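Long-range contact in glutathione S-transferase (PDB 4IVF), which binds two glutathione molecules per subunit and, as a glutathione transferase homolog, probably uses the thiol in conjugation or reduction chemistry: residues A13-G18 against G56-I61. Numbering follows the deposited sequence.
Sequences APTPNG and GRIPTI. With GSH (glutathione), chain U; GSH (glutathione), chain T.
Ile58 CD1 lies 3.8 Å from Ala13 CB and Pro59 faces Asn17 where the thioredoxin-fold domain of this GST binds glutathione. The loop after strand 8-12, running into helix 16-27, here meets the cis-Pro59 loop that leads into strand 60-63. Van der Waals packing joins the two, with no direct hydrogen bond between them. With CG1 set between the backbone N and carbonyl carbon (chi1 59°), Ile58 presses CD1 against both Ala13 and Thr15, 3.5 Å from Thr15 OG1. Pro59 lays CD 4.0 Å from Asn17 CB, and its ring also touches Thr78.

Polar bonds shape the helix start. Thr15 is the N-cap: OG1 accepts a weak bond from Gly18 N and donates to Ala13 O from above the carbonyl plane.

The chain U glutathione is held like a strand alongside the cis-proline loop. Ile58 N donates to its O2, and its N2 returns a bond to Ile58 O that is modelled rather short, at 2.6 Å. Arg57 serves both ligands: NE donates to chain U O31 and NH2 to chain T OE1, while chain U OE1 sits over one guanidinium face; NH1 forms a salt bridge with Glu117 of the second subunit. Asn17 OD1 accepts from Lys20 and Trp184, consistent with an amide turned to present ND2, which donates almost straight (172°) to chain T O31. The chain U thiol ends at the N-cap, its SG2 3.3 Å from Thr15 OG1.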
loop_
_atom_site.group_PDB
_atom_site.type_symbol
_atom_site.label_atom_id
_atom_site.label_comp_id
_atom_site.label_asym_id
_atom_site.label_seq_id
_atom_site.Cartn_x
_atom_site.Cartn_y
_atom_site.Cartn_z
ATOM N N ALA F 13 -10.547 11.784 -10.240
ATOM C CA ALA F 13 -11.979 11.929 -10.007
ATOM C C ALA F 13 -12.129 12.452 -8.578
ATOM O O ALA F 13 -11.226 12.276 -7.760
ATOM C CB ALA F 13 -12.687 10.575 -10.165
ATOM N N PRO F 14 -13.269 13.085 -8.263
ATOM C CA PRO F 14 -13.423 13.643 -6.912
ATOM C C PRO F 14 -13.653 12.551 -5.860
ATOM O O PRO F 14 -14.791 12.225 -5.530
ATOM C CB PRO F 14 -14.644 14.556 -7.049
ATOM C CG PRO F 14 -15.400 14.002 -8.203
ATOM C CD PRO F 14 -14.416 13.391 -9.135
ATOM N N THR F 15 -12.557 11.998 -5.348
ATOM C CA THR F 15 -12.574 10.795 -4.517
ATOM C C THR F 15 -11.391 10.903 -3.546
ATOM O O THR F 15 -10.445 11.648 -3.827
ATOM C CB THR F 15 -12.405 9.515 -5.386
ATOM O OG1 THR F 15 -11.168 9.580 -6.102
ATOM C CG2 THR F 15 -13.573 9.327 -6.387
ATOM N N PRO F 16 -11.435 10.165 -2.414
ATOM C CA PRO F 16 -10.375 10.252 -1.390
ATOM C C PRO F 16 -8.998 10.032 -1.992
ATOM O O PRO F 16 -8.026 10.680 -1.599
ATOM C CB PRO F 16 -10.673 9.086 -0.437
ATOM C CG PRO F 16 -12.027 8.575 -0.798
ATOM C CD PRO F 16 -12.430 9.108 -2.125
ATOM N N ASN F 17 -8.927 9.116 -2.955
ATOM C CA ASN F 17 -7.665 8.783 -3.579
ATOM C C ASN F 17 -7.156 9.882 -4.498
ATOM O O ASN F 17 -5.968 10.233 -4.452
ATOM C CB ASN F 17 -7.767 7.443 -4.296
ATOM C CG ASN F 17 -7.655 6.287 -3.337
ATOM O OD1 ASN F 17 -6.905 6.354 -2.349
ATOM N ND2 ASN F 17 -8.414 5.235 -3.592
ATOM N N GLY F 18 -8.057 10.422 -5.316
ATOM C CA GLY F 18 -7.761 11.581 -6.133
ATOM C C GLY F 18 -7.260 12.764 -5.321
ATOM O O GLY F 18 -6.288 13.422 -5.695
ATOM N N GLY F 56 -6.650 -0.100 -14.269
ATOM C CA GLY F 56 -7.876 0.568 -14.668
ATOM C C GLY F 56 -8.572 1.319 -13.550
ATOM O O GLY F 56 -9.791 1.214 -13.383
ATOM N N ARG F 57 -7.789 2.071 -12.776
ATOM C CA ARG F 57 -8.322 2.924 -11.720
ATOM C C ARG F 57 -7.588 4.258 -11.687
ATOM O O ARG F 57 -6.479 4.375 -12.188
ATOM C CB ARG F 57 -8.191 2.242 -10.359
ATOM C CG ARG F 57 -8.812 0.857 -10.291
ATOM C CD ARG F 57 -8.727 0.325 -8.882
ATOM N NE ARG F 57 -9.995 0.436 -8.178
ATOM C CZ ARG F 57 -10.223 -0.063 -6.969
ATOM N NH1 ARG F 57 -9.257 -0.707 -6.317
ATOM N NH2 ARG F 57 -11.419 0.090 -6.413
ATOM N N ILE F 58 -8.216 5.270 -11.106
ATOM C CA ILE F 58 -7.553 6.545 -10.912
ATOM C C ILE F 58 -7.092 6.561 -9.456
ATOM O O ILE F 58 -7.615 5.801 -8.644
ATOM C CB ILE F 58 -8.505 7.736 -11.253
ATOM C CG1 ILE F 58 -9.757 7.705 -10.368
ATOM C CG2 ILE F 58 -8.845 7.754 -12.779
ATOM C CD1 ILE F 58 -9.662 8.588 -9.124
ATOM N N PRO F 59 -6.119 7.422 -9.112
ATOM C CA PRO F 59 -5.460 8.370 -10.006
ATOM C C PRO F 59 -4.240 7.783 -10.693
ATOM O O PRO F 59 -3.722 6.730 -10.314
ATOM C CB PRO F 59 -5.035 9.482 -9.050
ATOM C CG PRO F 59 -4.692 8.750 -7.809
ATOM C CD PRO F 59 -5.705 7.637 -7.709
ATOM N N THR F 60 -3.797 8.497 -11.716
ATOM C CA THR F 60 -2.623 8.148 -12.469
ATOM C C THR F 60 -2.053 9.489 -12.889
ATOM O O THR F 60 -2.813 10.415 -13.188
ATOM C CB THR F 60 -3.000 7.316 -13.725
ATOM O OG1 THR F 60 -3.472 6.026 -13.316
ATOM C CG2 THR F 60 -1.796 7.122 -14.634
ATOM N N ILE F 61 -0.731 9.615 -12.895
ATOM C CA ILE F 61 -0.115 10.843 -13.389
ATOM C C ILE F 61 0.768 10.587 -14.605
ATOM O O ILE F 61 1.194 9.462 -14.851
ATOM C CB ILE F 61 0.722 11.568 -12.303
ATOM C CG1 ILE F 61 1.906 10.701 -11.884
ATOM C CG2 ILE F 61 -0.152 11.934 -11.094
ATOM C CD1 ILE F 61 2.899 11.424 -11.025
HETATM N N1 GSH U . -4.803 1.425 -4.584
HETATM C CA1 GSH U . -5.283 2.497 -5.407
HETATM C C1 GSH U . -4.588 3.745 -5.080
HETATM O O11 GSH U . -4.276 4.555 -5.980
HETATM O O12 GSH U . -4.308 4.029 -3.893
HETATM C CB1 GSH U . -6.787 2.662 -5.223
HETATM C CG1 GSH U . -7.308 3.462 -6.350
HETATM C CD1 GSH U . -8.827 3.534 -6.400
HETATM O OE1 GSH U . -9.561 2.929 -5.604
HETATM N N2 GSH U . -9.468 4.379 -7.468
HETATM C CA2 GSH U . -10.911 4.442 -7.541
HETATM C C2 GSH U . -11.329 3.997 -8.926
HETATM O O2 GSH U . -10.683 4.373 -9.909
HETATM C CB2 GSH U . -11.341 5.818 -7.303
HETATM S SG2 GSH U . -10.817 6.349 -5.698
HETATM N N3 GSH U . -12.491 3.132 -9.101
HETATM C CA3 GSH U . -12.873 2.733 -10.443
HETATM C C3 GSH U . -13.044 1.271 -10.562
HETATM O O31 GSH U . -12.488 0.478 -9.768
HETATM O O32 GSH U . -13.766 0.819 -11.490
HETATM N N1 GSH T . -14.312 -1.259 -7.737
HETATM C CA1 GSH T . -14.965 -0.659 -6.599
HETATM C C1 GSH T . -15.893 -1.622 -5.991
HETATM O O11 GSH T . -15.934 -2.800 -6.414
HETATM O O12 GSH T . -16.630 -1.281 -5.040
HETATM C CB1 GSH T . -15.651 0.660 -6.971
HETATM C CG1 GSH T . -15.622 1.609 -5.829
HETATM C CD1 GSH T . -14.226 2.169 -5.554
HETATM O OE1 GSH T . -13.352 2.198 -6.435
HETATM N N2 GSH T . -13.874 2.713 -4.190
HETATM C CA2 GSH T . -12.541 3.236 -3.940
HETATM C C2 GSH T . -11.805 2.315 -3.008
HETATM O O2 GSH T . -12.425 1.678 -2.168
HETATM C CB2 GSH T . -12.630 4.545 -3.295
HETATM S SG2 GSH T . -13.622 5.641 -4.247
HETATM N N3 GSH T . -10.360 2.180 -3.077
HETATM C CA3 GSH T . -9.699 1.285 -2.150
HETATM C C3 GSH T . -8.361 1.800 -1.796
HETATM O O31 GSH T . -8.114 3.031 -1.807
HETATM O O32 GSH T . -7.458 0.973 -1.490
#